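Local atomic coordinates of Man26A (PDB entry 2X2Y), a protein that probably hydrolyses internal beta-1,4-mannosidic linkages of mannans, this chain comprising the catalytic and immunoglobulin-like domains of a larger family 26 glycoside hydrolase. Residues E30-G35 / D349-F354; H36-S41 / T321-D326; R132-G137 / Q194-F199; Y248-S253 / N292-A297. The protein carries 2 engineered substitutions. All blocks are in the same frame, centred on the assembly; numbering follows the deposited sequence.

Interaction 1 (E30-G35 / D349-F354); sequences EGILFG and DPFTLF. With MG (magnesium ion), chain C.
The F351 ring receives G31 on one face, where the glycine CA stands 4.0 Å from the ring centroid in a CH-pi contact and I32 N lies above the rim of the same face. On the F354 ring it is F34 CB that sits over a face, 4.1 Å from the centroid, while T352 O lies in plane at the edge. The contact adds the short strand 352-353 in parallel to strand 32-37, the first barrel strand of the TIM-barrel catalytic domain. I32 is held through both its backbone N and its O: N donates to F351 O, and O accepts from L353 N at 2.8 Å, with the donor 36° out of the carbonyl plane. F34 N donates to L353 O. Further along, the F34 and F354 rings, tilted by 26° and slid apart, meet mainly through F34 CD2 and F354 CE2 (3.5 Å). I32 CG2 touches F351 CE2 at 3.7 Å; an alanine at F351 would probably cost I32 CG2 and G31 CA their aromatic partner and open a gap beside them. Magnesium fastens the type I turn D349-T352 through D349 O, T352 O and T352 OG1, with A347 from the preceding helix; OG1 lies between its backbone N and carbonyl carbon (chi1 55°), 2.5 Å from the ion, and is also hydrogen-bonded to Y346 O. A water donates to both E30 O (2.8 Å) and P350 O (2.7 Å).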
loop_
_atom_site.group_PDB
_atom_site.type_symbol
_atom_site.label_atom_id
_atom_site.label_comp_id
_atom_site.label_asym_id
_atom_site.label_seq_id
_atom_site.Cartn_x
_atom_site.Cartn_y
_atom_site.Cartn_z
ATOM N N GLU A 30 -21.181 -0.076 6.587
ATOM C CA GLU A 30 -21.752 -0.754 7.757
ATOM C C GLU A 30 -20.935 -0.471 9.017
ATOM O O GLU A 30 -21.480 -0.331 10.117
ATOM C CB GLU A 30 -21.783 -2.272 7.543
ATOM C CG GLU A 30 -22.621 -2.763 6.371
ATOM C CD GLU A 30 -22.606 -4.279 6.245
ATOM O OE1 GLU A 30 -21.766 -4.936 6.902
ATOM O OE2 GLU A 30 -23.436 -4.819 5.484
ATOM N N GLY A 31 -19.620 -0.412 8.849
ATOM C CA GLY A 31 -18.705 -0.164 9.949
ATOM C C GLY A 31 -17.303 0.039 9.415
ATOM O O GLY A 31 -16.942 -0.506 8.369
ATOM N N ILE A 32 -16.515 0.838 10.125
ATOM C CA ILE A 32 -15.142 1.110 9.716
ATOM C C ILE A 32 -14.177 0.517 10.749
ATOM O O ILE A 32 -14.296 0.778 11.944
ATOM C CB ILE A 32 -14.905 2.643 9.425
ATOM C CG1 ILE A 32 -13.600 2.847 8.648
ATOM C CG2 ILE A 32 -14.983 3.495 10.716
ATOM C CD1 ILE A 32 -13.453 4.193 7.993
ATOM N N LEU A 33 -13.251 -0.320 10.291
ATOM C CA LEU A 33 -12.313 -0.960 11.205
ATOM C C LEU A 33 -11.261 0.051 11.649
ATOM O O LEU A 33 -10.650 0.708 10.812
ATOM C CB LEU A 33 -11.627 -2.184 10.571
ATOM C CG LEU A 33 -12.276 -3.269 9.697
ATOM C CD1 LEU A 33 -11.604 -4.617 9.987
ATOM C CD2 LEU A 33 -13.782 -3.401 9.803
ATOM N N PHE A 34 -11.056 0.181 12.958
ATOM C CA PHE A 34 -10.010 1.065 13.468
ATOM C C PHE A 34 -8.662 0.374 13.398
ATOM O O PHE A 34 -8.541 -0.800 13.764
ATOM C CB PHE A 34 -10.279 1.530 14.906
ATOM C CG PHE A 34 -9.124 2.289 15.517
ATOM C CD1 PHE A 34 -8.805 3.576 15.076
ATOM C CD2 PHE A 34 -8.328 1.701 16.501
ATOM C CE1 PHE A 34 -7.717 4.281 15.629
ATOM C CE2 PHE A 34 -7.240 2.383 17.052
ATOM C CZ PHE A 34 -6.933 3.675 16.619
ATOM N N GLY A 35 -7.654 1.108 12.938
ATOM C CA GLY A 35 -6.316 0.563 12.806
ATOM C C GLY A 35 -5.278 1.366 13.548
ATOM O O GLY A 35 -5.418 2.573 13.725
ATOM N N ASP A 349 -18.227 4.340 19.840
ATOM C CA ASP A 349 -19.213 4.525 18.774
ATOM C C ASP A 349 -19.444 3.203 18.043
ATOM O O ASP A 349 -18.485 2.542 17.651
ATOM C CB ASP A 349 -18.743 5.604 17.799
ATOM C CG ASP A 349 -19.854 6.106 16.884
ATOM O OD1 ASP A 349 -20.307 5.349 16.001
ATOM O OD2 ASP A 349 -20.250 7.282 17.029
ATOM N N PRO A 350 -20.724 2.803 17.864
ATOM C CA PRO A 350 -20.993 1.504 17.219
ATOM C C PRO A 350 -20.495 1.387 15.768
ATOM O O PRO A 350 -20.387 0.278 15.261
ATOM C CB PRO A 350 -22.526 1.375 17.286
ATOM C CG PRO A 350 -23.029 2.778 17.465
ATOM C CD PRO A 350 -21.968 3.503 18.249
ATOM N N PHE A 351 -20.182 2.511 15.121
ATOM C CA PHE A 351 -19.690 2.490 13.737
ATOM C C PHE A 351 -18.211 2.102 13.611
ATOM O O PHE A 351 -17.795 1.572 12.578
ATOM C CB PHE A 351 -19.939 3.839 13.046
ATOM C CG PHE A 351 -19.727 3.810 11.549
ATOM C CD1 PHE A 351 -20.651 3.187 10.709
ATOM C CD2 PHE A 351 -18.606 4.412 10.979
ATOM C CE1 PHE A 351 -20.452 3.155 9.324
ATOM C CE2 PHE A 351 -18.401 4.394 9.596
ATOM C CZ PHE A 351 -19.318 3.766 8.768
ATOM N N THR A 352 -17.415 2.390 14.637
ATOM C CA THR A 352 -16.003 1.999 14.635
ATOM C C THR A 352 -15.865 0.562 15.118
ATOM O O THR A 352 -16.382 0.209 16.178
ATOM C CB THR A 352 -15.133 2.925 15.500
ATOM O OG1 THR A 352 -15.660 2.984 16.831
ATOM C CG2 THR A 352 -15.088 4.313 14.911
ATOM N N LEU A 353 -15.185 -0.266 14.332
ATOM C CA LEU A 353 -15.035 -1.679 14.669
ATOM C C LEU A 353 -13.630 -2.013 15.181
ATOM O O LEU A 353 -12.628 -1.580 14.611
ATOM C CB LEU A 353 -15.408 -2.565 13.479
ATOM C CG LEU A 353 -16.792 -2.409 12.818
ATOM C CD1 LEU A 353 -16.980 -3.492 11.777
ATOM C CD2 LEU A 353 -17.941 -2.447 13.817
ATOM N N PHE A 354 -13.579 -2.771 16.273
ATOM C CA PHE A 354 -12.333 -3.192 16.902
ATOM C C PHE A 354 -12.171 -4.717 16.766
ATOM O O PHE A 354 -13.052 -5.371 16.224
ATOM C CB PHE A 354 -12.275 -2.691 18.351
ATOM C CG PHE A 354 -11.969 -1.219 18.464
ATOM C CD1 PHE A 354 -12.894 -0.255 18.039
ATOM C CD2 PHE A 354 -10.756 -0.787 18.985
ATOM C CE1 PHE A 354 -12.605 1.114 18.123
ATOM C CE2 PHE A 354 -10.460 0.579 19.085
ATOM C CZ PHE A 354 -11.384 1.527 18.645
HETATM MG MG MG C . -16.665 1.166 18.285
HETATM O O HOH W 1 -20.903 -0.814 12.852
HETATM O O HOH W 2 -16.787 -0.693 19.330
#

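Interaction 2 (H36-S41 / T321-D326); sequences HQHTTS and TWRNAD. Engineered in segment 321-326: R323 (natural residue Ala), A325 (natural residue Phe). With FMT (formic acid), chain D.
Q37 extends CG away from its own backbone N (chi1 -175°) and then bends at chi2 (73°), which lays its amide over one face of the W322 indole with the two planes only 7° apart. CG stands 3.6 Å from the centroid of the six-membered ring, almost on its normal, and CD rests 3.5 Å from W322 CH2. E320, just before the opposite segment, takes the hydrogen bond of Q37 NE2. H36 forms a parallel bridge with T321, and Q37 N donates to T321 O at 3.0 Å. The H36 ring crosses the N324 amide nearly at right angles; NE2 donates to N324 OD1 at 3.2 Å from well above the carbonyl plane, while ND1 is paired with T39 OG1. N324 OD1 also accepts from the backbone N of F331 and V332. Engineered R323 brings its CB to within 3.6 Å of Q37 O. A leucine in place of W322 would probably cost the Q37 amide the flat surface it lies on. W322 NE1 makes a weak bond to a formic acid molecule, and its side chain borders E282, the predicted nucleophile, consistent with an aromatic wall of the sugar site, backed on one face by Q37, itself tied to E320.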
loop_
_atom_site.group_PDB
_atom_site.type_symbol
_atom_site.label_atom_id
_atom_site.label_comp_id
_atom_site.label_asym_id
_atom_site.label_seq_id
_atom_site.Cartn_x
_atom_site.Cartn_y
_atom_site.Cartn_z
ATOM N N HIS A 36 -4.218 0.696 13.977
ATOM C CA HIS A 36 -3.138 1.367 14.682
ATOM C C HIS A 36 -1.796 0.777 14.274
ATOM O O HIS A 36 -1.621 -0.443 14.257
ATOM C CB HIS A 36 -3.351 1.290 16.201
ATOM C CG HIS A 36 -2.366 2.094 16.993
ATOM N ND1 HIS A 36 -1.828 1.653 18.184
ATOM C CD2 HIS A 36 -1.811 3.306 16.756
ATOM C CE1 HIS A 36 -0.996 2.565 18.654
ATOM N NE2 HIS A 36 -0.964 3.578 17.804
ATOM N N GLN A 37 -0.854 1.652 13.934
ATOM C CA GLN A 37 0.477 1.229 13.501
ATOM C C GLN A 37 1.305 0.737 14.682
ATOM O O GLN A 37 1.372 1.413 15.720
ATOM C CB GLN A 37 1.196 2.389 12.794
ATOM C CG GLN A 37 2.559 2.040 12.183
ATOM C CD GLN A 37 2.505 1.189 10.912
ATOM O OE1 GLN A 37 3.556 0.826 10.368
ATOM N NE2 GLN A 37 1.303 0.880 10.425
ATOM N N HIS A 38 1.926 -0.438 14.528
ATOM C CA HIS A 38 2.834 -0.971 15.546
ATOM C C HIS A 38 2.122 -1.082 16.890
ATOM O O HIS A 38 2.701 -0.795 17.945
ATOM C CB HIS A 38 4.063 -0.061 15.689
ATOM C CG HIS A 38 5.140 -0.338 14.688
ATOM N ND1 HIS A 38 5.916 -1.478 14.728
ATOM C CD2 HIS A 38 5.566 0.369 13.619
ATOM C CE1 HIS A 38 6.776 -1.457 13.727
ATOM N NE2 HIS A 38 6.583 -0.347 13.038
ATOM N N THR A 39 0.859 -1.489 16.845
ATOM C CA THR A 39 -0.004 -1.400 18.019
ATOM C C THR A 39 0.475 -2.235 19.216
ATOM O O THR A 39 0.273 -1.829 20.367
ATOM C CB THR A 39 -1.498 -1.670 17.665
ATOM O OG1 THR A 39 -2.330 -1.138 18.702
ATOM C CG2 THR A 39 -1.775 -3.164 17.472
ATOM N N THR A 40 1.127 -3.369 18.938
ATOM C CA THR A 40 1.647 -4.251 19.982
ATOM C C THR A 40 3.166 -4.237 20.119
ATOM O O THR A 40 3.724 -5.016 20.899
ATOM C CB THR A 40 1.203 -5.727 19.782
ATOM O OG1 THR A 40 1.665 -6.210 18.510
ATOM C CG2 THR A 40 -0.324 -5.893 19.907
ATOM N N SER A 41 3.836 -3.381 19.352
ATOM C CA SER A 41 5.296 -3.289 19.408
ATOM C C SER A 41 5.808 -1.958 19.962
ATOM O O SER A 41 6.946 -1.881 20.419
ATOM C CB SER A 41 5.922 -3.578 18.038
ATOM O OG SER A 41 5.425 -2.693 17.059
ATOM N N THR A 321 -4.590 4.954 12.349
ATOM C CA THR A 321 -3.725 6.006 12.845
ATOM C C THR A 321 -2.325 5.475 13.203
ATOM O O THR A 321 -2.080 4.266 13.185
ATOM C CB THR A 321 -4.378 6.869 13.972
ATOM O OG1 THR A 321 -3.715 8.139 14.014
ATOM C CG2 THR A 321 -4.322 6.176 15.348
ATOM N N TRP A 322 -1.414 6.392 13.504
ATOM C CA TRP A 322 -0.005 6.071 13.488
ATOM C C TRP A 322 0.563 5.639 14.849
ATOM O O TRP A 322 -0.150 5.534 15.846
ATOM C CB TRP A 322 0.816 7.208 12.838
ATOM C CG TRP A 322 2.042 6.694 12.098
ATOM C CD1 TRP A 322 3.359 6.993 12.361
ATOM C CD2 TRP A 322 2.057 5.760 11.001
ATOM N NE1 TRP A 322 4.184 6.308 11.491
ATOM C CE2 TRP A 322 3.413 5.550 10.646
ATOM C CE3 TRP A 322 1.055 5.079 10.284
ATOM C CZ2 TRP A 322 3.792 4.690 9.599
ATOM C CZ3 TRP A 322 1.437 4.224 9.239
ATOM C CH2 TRP A 322 2.795 4.041 8.912
ATOM N N ARG A 323 1.862 5.397 14.859
ATOM C CA ARG A 323 2.533 4.680 15.916
ATOM C C ARG A 323 2.726 5.480 17.212
ATOM O O ARG A 323 2.971 6.693 17.193
ATOM C CB ARG A 323 3.817 4.091 15.323
ATOM C CG ARG A 323 5.107 4.274 16.046
ATOM C CD ARG A 323 6.168 4.336 14.964
ATOM N NE ARG A 323 7.498 4.001 15.442
ATOM C CZ ARG A 323 8.525 4.843 15.472
ATOM N NH1 ARG A 323 8.395 6.093 15.063
ATOM N NH2 ARG A 323 9.692 4.420 15.920
ATOM N N ASN A 324 2.547 4.787 18.335
ATOM C CA ASN A 324 2.773 5.368 19.656
ATOM C C ASN A 324 4.231 5.201 20.079
ATOM O O ASN A 324 4.568 4.334 20.883
ATOM C CB ASN A 324 1.799 4.781 20.696
ATOM C CG ASN A 324 0.435 5.480 20.700
ATOM O OD1 ASN A 324 -0.032 6.013 19.675
ATOM N ND2 ASN A 324 -0.214 5.479 21.864
ATOM N N ALA A 325 5.087 6.051 19.519
ATOM C CA ALA A 325 6.542 5.960 19.698
ATOM C C ALA A 325 6.985 6.396 21.091
ATOM O O ALA A 325 7.617 5.617 21.810
ATOM C CB ALA A 325 7.268 6.769 18.625
ATOM N N ASP A 326 6.651 7.629 21.470
ATOM C CA ASP A 326 7.043 8.188 22.774
ATOM C C ASP A 326 6.084 9.293 23.211
ATOM O O ASP A 326 5.134 9.596 22.492
ATOM C CB ASP A 326 8.508 8.686 22.767
ATOM C CG ASP A 326 8.820 9.596 21.592
ATOM O OD1 ASP A 326 8.042 10.534 21.310
ATOM O OD2 ASP A 326 9.861 9.371 20.941
HETATM C C FMT D . 7.568 6.136 10.514
HETATM O O1 FMT D . 7.365 4.998 10.949
HETATM O O2 FMT D . 8.259 6.990 11.074
HETATM O O HOH W 3 1.981 1.997 18.341
#

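Interaction 3 (R132-G137 / Q194-F199); sequences RAVLPG and QELYRF
L135 brings one methyl, CD2, against the backbone of helix 190-207, where it fills a shallow hollow between E195 and L196. The methyl stands 3.5 Å from L196 N, 3.9 Å from L196 CB and 4.3 Å from E195 CB, so the floor of the hollow is main chain and its walls are the first carbons of two successive side chains. With chi1 at -73°, CG of L135 lies on the far side from its own carbonyl carbon, and an extended chi2 carries CD2 forward to the helix. Two smaller contacts flank this knob. V134 CG2 meets L196 CD1 at 4.0 Å, the two branched side chains crossing at a slant, and L144 of helix 141-157 closes in on both. On the other flank the P136 ring offers CG to F199 CD1 at a loose 4.4 Å; F199 also rests on V145 and L148 and meets the H141 ring. The side-chain contacts across the interface are all apolar, and no polar pair bridges the two segments. The polar ends of E195 and R198 pair with each other, R198 NH1 to E195 OE2 in a salt bridge of 2.8 Å, and with residues beyond the helix, E195 OE1 being bonded to H376 ND1. P136 further touches A378 and W428, so this corner borders the immunoglobulin-like domain. The short helix 130-134 belongs to the connection between barrel strand 107-111 and helix 141-157, while helix 190-207 follows strand 168-171; the arrangement is that of a beta-alpha connection, carrying a short helix, packed against an outer helix of the TIM barrel.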
loop_
_atom_site.group_PDB
_atom_site.type_symbol
_atom_site.label_atom_id
_atom_site.label_comp_id
_atom_site.label_asym_id
_atom_site.label_seq_id
_atom_site.Cartn_x
_atom_site.Cartn_y
_atom_site.Cartn_z
ATOM N N ARG A 132 14.592 6.401 -9.743
ATOM C CA ARG A 132 15.015 6.057 -11.099
ATOM C C ARG A 132 16.095 4.969 -11.102
ATOM O O ARG A 132 16.156 4.149 -12.023
ATOM C CB ARG A 132 15.486 7.307 -11.848
ATOM C CG ARG A 132 14.354 8.306 -12.124
ATOM C CD ARG A 132 14.796 9.465 -13.011
ATOM N NE ARG A 132 13.727 10.456 -13.143
ATOM C CZ ARG A 132 13.673 11.614 -12.484
ATOM N NH1 ARG A 132 14.640 11.956 -11.642
ATOM N NH2 ARG A 132 12.643 12.436 -12.666
ATOM N N ALA A 133 16.923 4.959 -10.058
ATOM C CA ALA A 133 17.989 3.971 -9.900
ATOM C C ALA A 133 17.489 2.555 -9.602
ATOM O O ALA A 133 18.196 1.595 -9.897
ATOM C CB ALA A 133 18.977 4.419 -8.820
ATOM N N VAL A 134 16.294 2.425 -9.013
ATOM C CA VAL A 134 15.754 1.088 -8.660
ATOM C C VAL A 134 14.741 0.549 -9.671
ATOM O O VAL A 134 14.330 -0.604 -9.583
ATOM C CB VAL A 134 15.181 1.001 -7.208
ATOM C CG1 VAL A 134 16.255 1.327 -6.185
ATOM C CG2 VAL A 134 13.946 1.891 -7.038
ATOM N N LEU A 135 14.346 1.382 -10.629
ATOM C CA LEU A 135 13.494 0.953 -11.738
ATOM C C LEU A 135 14.213 -0.112 -12.571
ATOM O O LEU A 135 15.442 -0.203 -12.517
ATOM C CB LEU A 135 13.149 2.150 -12.633
ATOM C CG LEU A 135 12.162 3.209 -12.135
ATOM C CD1 LEU A 135 12.097 4.360 -13.125
ATOM C CD2 LEU A 135 10.779 2.629 -11.909
ATOM N N PRO A 136 13.457 -0.929 -13.332
ATOM C CA PRO A 136 14.097 -1.839 -14.291
ATOM C C PRO A 136 15.105 -1.096 -15.172
ATOM O O PRO A 136 14.786 -0.042 -15.726
ATOM C CB PRO A 136 12.923 -2.361 -15.117
ATOM C CG PRO A 136 11.761 -2.304 -14.163
ATOM C CD PRO A 136 11.987 -1.073 -13.335
ATOM N N GLY A 137 16.317 -1.638 -15.268
ATOM C CA GLY A 137 17.406 -0.999 -16.004
ATOM C C GLY A 137 18.222 -0.016 -15.170
ATOM O O GLY A 137 19.245 0.492 -15.629
ATOM N N GLN A 194 4.616 4.603 -11.718
ATOM C CA GLN A 194 3.748 3.501 -12.131
ATOM C C GLN A 194 4.527 2.213 -12.416
ATOM O O GLN A 194 4.123 1.133 -11.992
ATOM C CB GLN A 194 2.904 3.908 -13.346
ATOM C CG GLN A 194 1.836 4.961 -13.036
ATOM C CD GLN A 194 1.144 5.485 -14.291
ATOM O OE1 GLN A 194 1.754 5.606 -15.358
ATOM N NE2 GLN A 194 -0.134 5.806 -14.163
ATOM N N GLU A 195 5.660 2.331 -13.107
ATOM C CA GLU A 195 6.509 1.176 -13.370
ATOM C C GLU A 195 7.153 0.619 -12.101
ATOM O O GLU A 195 7.323 -0.595 -11.977
ATOM C CB GLU A 195 7.556 1.479 -14.452
ATOM C CG GLU A 195 6.952 1.783 -15.853
ATOM C CD GLU A 195 5.963 0.732 -16.326
ATOM O OE1 GLU A 195 6.223 -0.479 -16.139
ATOM O OE2 GLU A 195 4.922 1.117 -16.900
ATOM N N LEU A 196 7.505 1.494 -11.161
ATOM C CA LEU A 196 7.967 1.046 -9.850
ATOM C C LEU A 196 6.924 0.156 -9.166
ATOM O O LEU A 196 7.237 -0.970 -8.743
ATOM C CB LEU A 196 8.342 2.232 -8.952
ATOM C CG LEU A 196 8.953 1.879 -7.586
ATOM C CD1 LEU A 196 10.168 0.973 -7.736
ATOM C CD2 LEU A 196 9.305 3.134 -6.780
ATOM N N TYR A 197 5.685 0.655 -9.089
ATOM C CA TYR A 197 4.601 -0.055 -8.419
ATOM C C TYR A 197 4.269 -1.363 -9.137
ATOM O O TYR A 197 4.164 -2.412 -8.493
ATOM C CB TYR A 197 3.352 0.830 -8.289
ATOM C CG TYR A 197 2.346 0.312 -7.269
ATOM C CD1 TYR A 197 1.488 -0.756 -7.578
ATOM C CD2 TYR A 197 2.246 0.892 -6.003
ATOM C CE1 TYR A 197 0.570 -1.236 -6.655
ATOM C CE2 TYR A 197 1.323 0.414 -5.066
ATOM C CZ TYR A 197 0.490 -0.646 -5.408
ATOM O OH TYR A 197 -0.417 -1.122 -4.499
ATOM N N ARG A 198 4.128 -1.299 -10.464
ATOM C CA ARG A 198 3.848 -2.483 -11.288
ATOM C C ARG A 198 4.937 -3.548 -11.150
ATOM O O ARG A 198 4.633 -4.734 -10.966
ATOM C CB ARG A 198 3.664 -2.101 -12.762
ATOM C CG ARG A 198 2.393 -1.309 -13.034
ATOM C CD ARG A 198 2.448 -0.634 -14.385
ATOM N NE ARG A 198 1.296 0.238 -14.584
ATOM C CZ ARG A 198 1.220 1.224 -15.478
ATOM N NH1 ARG A 198 2.247 1.507 -16.283
ATOM N NH2 ARG A 198 0.104 1.942 -15.557
ATOM N N PHE A 199 6.202 -3.135 -11.226
ATOM C CA PHE A 199 7.292 -4.080 -11.017
ATOM C C PHE A 199 7.202 -4.766 -9.654
ATOM O O PHE A 199 7.391 -5.975 -9.566
ATOM C CB PHE A 199 8.686 -3.454 -11.177
ATOM C CG PHE A 199 9.796 -4.385 -10.749
ATOM C CD1 PHE A 199 10.183 -5.444 -11.574
ATOM C CD2 PHE A 199 10.400 -4.247 -9.492
ATOM C CE1 PHE A 199 11.167 -6.329 -11.164
ATOM C CE2 PHE A 199 11.390 -5.123 -9.076
ATOM C CZ PHE A 199 11.775 -6.162 -9.904
#

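Interaction 4 (Y248-S253 / N292-A297); sequences YDSTGS and NGSSPA
P296 presents its ring to the main chain of S250, T251 and G252, and following it outward from the backbone shows how the two loops fit. Its CB comes 3.6 Å from S250 O and also lies near T251 O (4.3 Å) and G252 N; the next atom, CG, still meets S250 O at 3.8 Å. The ring thus leans on a peptide carbonyl through its CH groups. G252 turns its backbone through a positive phi of 66° just here, and a CB at that place would point toward the proline and come close to its ring. Beside the proline, S294 OG approaches S250 CB at 3.6 Å, the two serines meeting through carbon against oxygen, and V285 touches S250, S294 and P296 alike. The bend of 249-253 is shaped chiefly by D249. Its OD1 accepts T251 N from above the carboxylate plane, an Asx turn, and also T251 OG1 on the syn lone pair at 2.7 Å. OD2 takes G252 N, likewise on its syn lone pair and at 2.7 Å, and is bonded to W299 NE1 at the start of helix 299-308 as well. T251 OG1 in turn accepts S253 N in an ST turn, leading to S253 as N-cap of helix 254-274. Successive barrel strands, 242-249 and 282-285, feed these two segments, which precede helices 254-274 and 299-308. Although the contact itself lies away from the predicted catalytic pair, such neighbouring beta-alpha loops, packed side by side, belong to the C-terminal ends of the parallel strands, the end that carries the active site in a TIM barrel.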
loop_
_atom_site.group_PDB
_atom_site.type_symbol
_atom_site.label_atom_id
_atom_site.label_comp_id
_atom_site.label_asym_id
_atom_site.label_seq_id
_atom_site.Cartn_x
_atom_site.Cartn_y
_atom_site.Cartn_z
ATOM N N TYR A 248 -3.641 13.910 7.530
ATOM C CA TYR A 248 -3.462 14.384 8.899
ATOM C C TYR A 248 -3.862 15.857 9.030
ATOM O O TYR A 248 -3.668 16.646 8.110
ATOM C CB TYR A 248 -2.013 14.180 9.355
ATOM C CG TYR A 248 -1.606 12.728 9.468
ATOM C CD1 TYR A 248 -1.245 11.985 8.335
ATOM C CD2 TYR A 248 -1.580 12.089 10.709
ATOM C CE1 TYR A 248 -0.872 10.641 8.443
ATOM C CE2 TYR A 248 -1.212 10.753 10.824
ATOM C CZ TYR A 248 -0.855 10.035 9.695
ATOM O OH TYR A 248 -0.493 8.709 9.821
ATOM N N ASP A 249 -4.419 16.214 10.186
ATOM C CA ASP A 249 -4.859 17.582 10.462
ATOM C C ASP A 249 -4.702 17.910 11.943
ATOM O O ASP A 249 -4.793 17.020 12.785
ATOM C CB ASP A 249 -6.332 17.736 10.065
ATOM C CG ASP A 249 -6.981 18.975 10.672
ATOM O OD1 ASP A 249 -6.686 20.087 10.199
ATOM O OD2 ASP A 249 -7.772 18.836 11.629
ATOM N N SER A 250 -4.482 19.184 12.264
ATOM C CA SER A 250 -4.483 19.627 13.670
ATOM C C SER A 250 -5.390 20.837 13.922
ATOM O O SER A 250 -5.377 21.411 15.014
ATOM C CB SER A 250 -3.061 19.896 14.176
ATOM O OG SER A 250 -2.378 20.789 13.316
ATOM N N THR A 251 -6.177 21.217 12.920
ATOM C CA THR A 251 -7.096 22.352 13.057
ATOM C C THR A 251 -8.470 21.923 13.588
ATOM O O THR A 251 -9.067 22.617 14.410
ATOM C CB THR A 251 -7.297 23.115 11.725
ATOM O OG1 THR A 251 -8.090 22.328 10.821
ATOM C CG2 THR A 251 -5.954 23.467 11.077
ATOM N N GLY A 252 -8.962 20.778 13.113
ATOM C CA GLY A 252 -10.330 20.341 13.398
ATOM C C GLY A 252 -11.398 21.240 12.784
ATOM O O GLY A 252 -12.559 21.184 13.185
ATOM N N SER A 253 -11.001 22.057 11.805
ATOM C CA SER A 253 -11.862 23.085 11.227
ATOM C C SER A 253 -12.915 22.508 10.288
ATOM O O SER A 253 -12.761 21.389 9.785
ATOM C CB SER A 253 -11.024 24.137 10.489
ATOM O OG SER A 253 -10.471 23.630 9.283
ATOM N N ASN A 292 4.686 16.901 21.612
ATOM C CA ASN A 292 5.116 17.558 20.365
ATOM C C ASN A 292 4.017 17.681 19.308
ATOM O O ASN A 292 4.287 18.068 18.169
ATOM C CB ASN A 292 6.331 16.849 19.754
ATOM C CG ASN A 292 7.585 16.968 20.615
ATOM O OD1 ASN A 292 7.702 17.865 21.457
ATOM N ND2 ASN A 292 8.527 16.051 20.407
ATOM N N GLY A 293 2.782 17.350 19.685
ATOM C CA GLY A 293 1.642 17.420 18.771
ATOM C C GLY A 293 0.610 18.456 19.179
ATOM O O GLY A 293 0.952 19.518 19.697
ATOM N N SER A 294 -0.659 18.140 18.945
ATOM C CA SER A 294 -1.754 19.051 19.252
ATOM C C SER A 294 -2.900 18.286 19.892
ATOM O O SER A 294 -2.993 17.060 19.759
ATOM C CB SER A 294 -2.271 19.733 17.975
ATOM O OG SER A 294 -1.221 20.296 17.211
ATOM N N SER A 295 -3.776 19.028 20.571
ATOM C CA SER A 295 -5.043 18.507 21.068
ATOM C C SER A 295 -6.242 19.287 20.516
ATOM O O SER A 295 -6.956 19.935 21.287
ATOM C CB SER A 295 -5.072 18.551 22.595
ATOM O OG SER A 295 -4.050 17.753 23.142
ATOM N N PRO A 296 -6.485 19.226 19.187
ATOM C CA PRO A 296 -7.690 19.897 18.694
ATOM C C PRO A 296 -8.942 19.291 19.329
ATOM O O PRO A 296 -9.115 18.069 19.310
ATOM C CB PRO A 296 -7.651 19.647 17.185
ATOM C CG PRO A 296 -6.730 18.491 17.001
ATOM C CD PRO A 296 -5.733 18.577 18.096
ATOM N N ALA A 297 -9.788 20.151 19.897
ATOM C CA ALA A 297 -10.955 19.735 20.668
ATOM C C ALA A 297 -11.822 18.729 19.922
ATOM O O ALA A 297 -12.164 18.923 18.751
ATOM C CB ALA A 297 -11.785 20.953 21.088
#

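How the interactions relate
Interactions 1 and 2 are consecutive along strand 32-37: their centres are 18 Å apart, G35 O probably accepts a hydrogen bond from T321 N (2.9 Å), and F34 CZ packs on T321 CG2 (3.8 Å). W322 of interaction 2 and Y248 of interaction 4 both reach the predicted catalytic nucleophile E282, the W322 side chain lying about 3 Å from that of E282 and about 7 Å from that of E175 at nearest, and Y248 OH being hydrogen-bonded to E282. The two interactions touch through W322 CB and that same Y248 OH (3.6 Å). Interaction 3 stands apart, beyond the chain's centre from interactions 1 and 2, its nearest atoms about 15 Å from interaction 2.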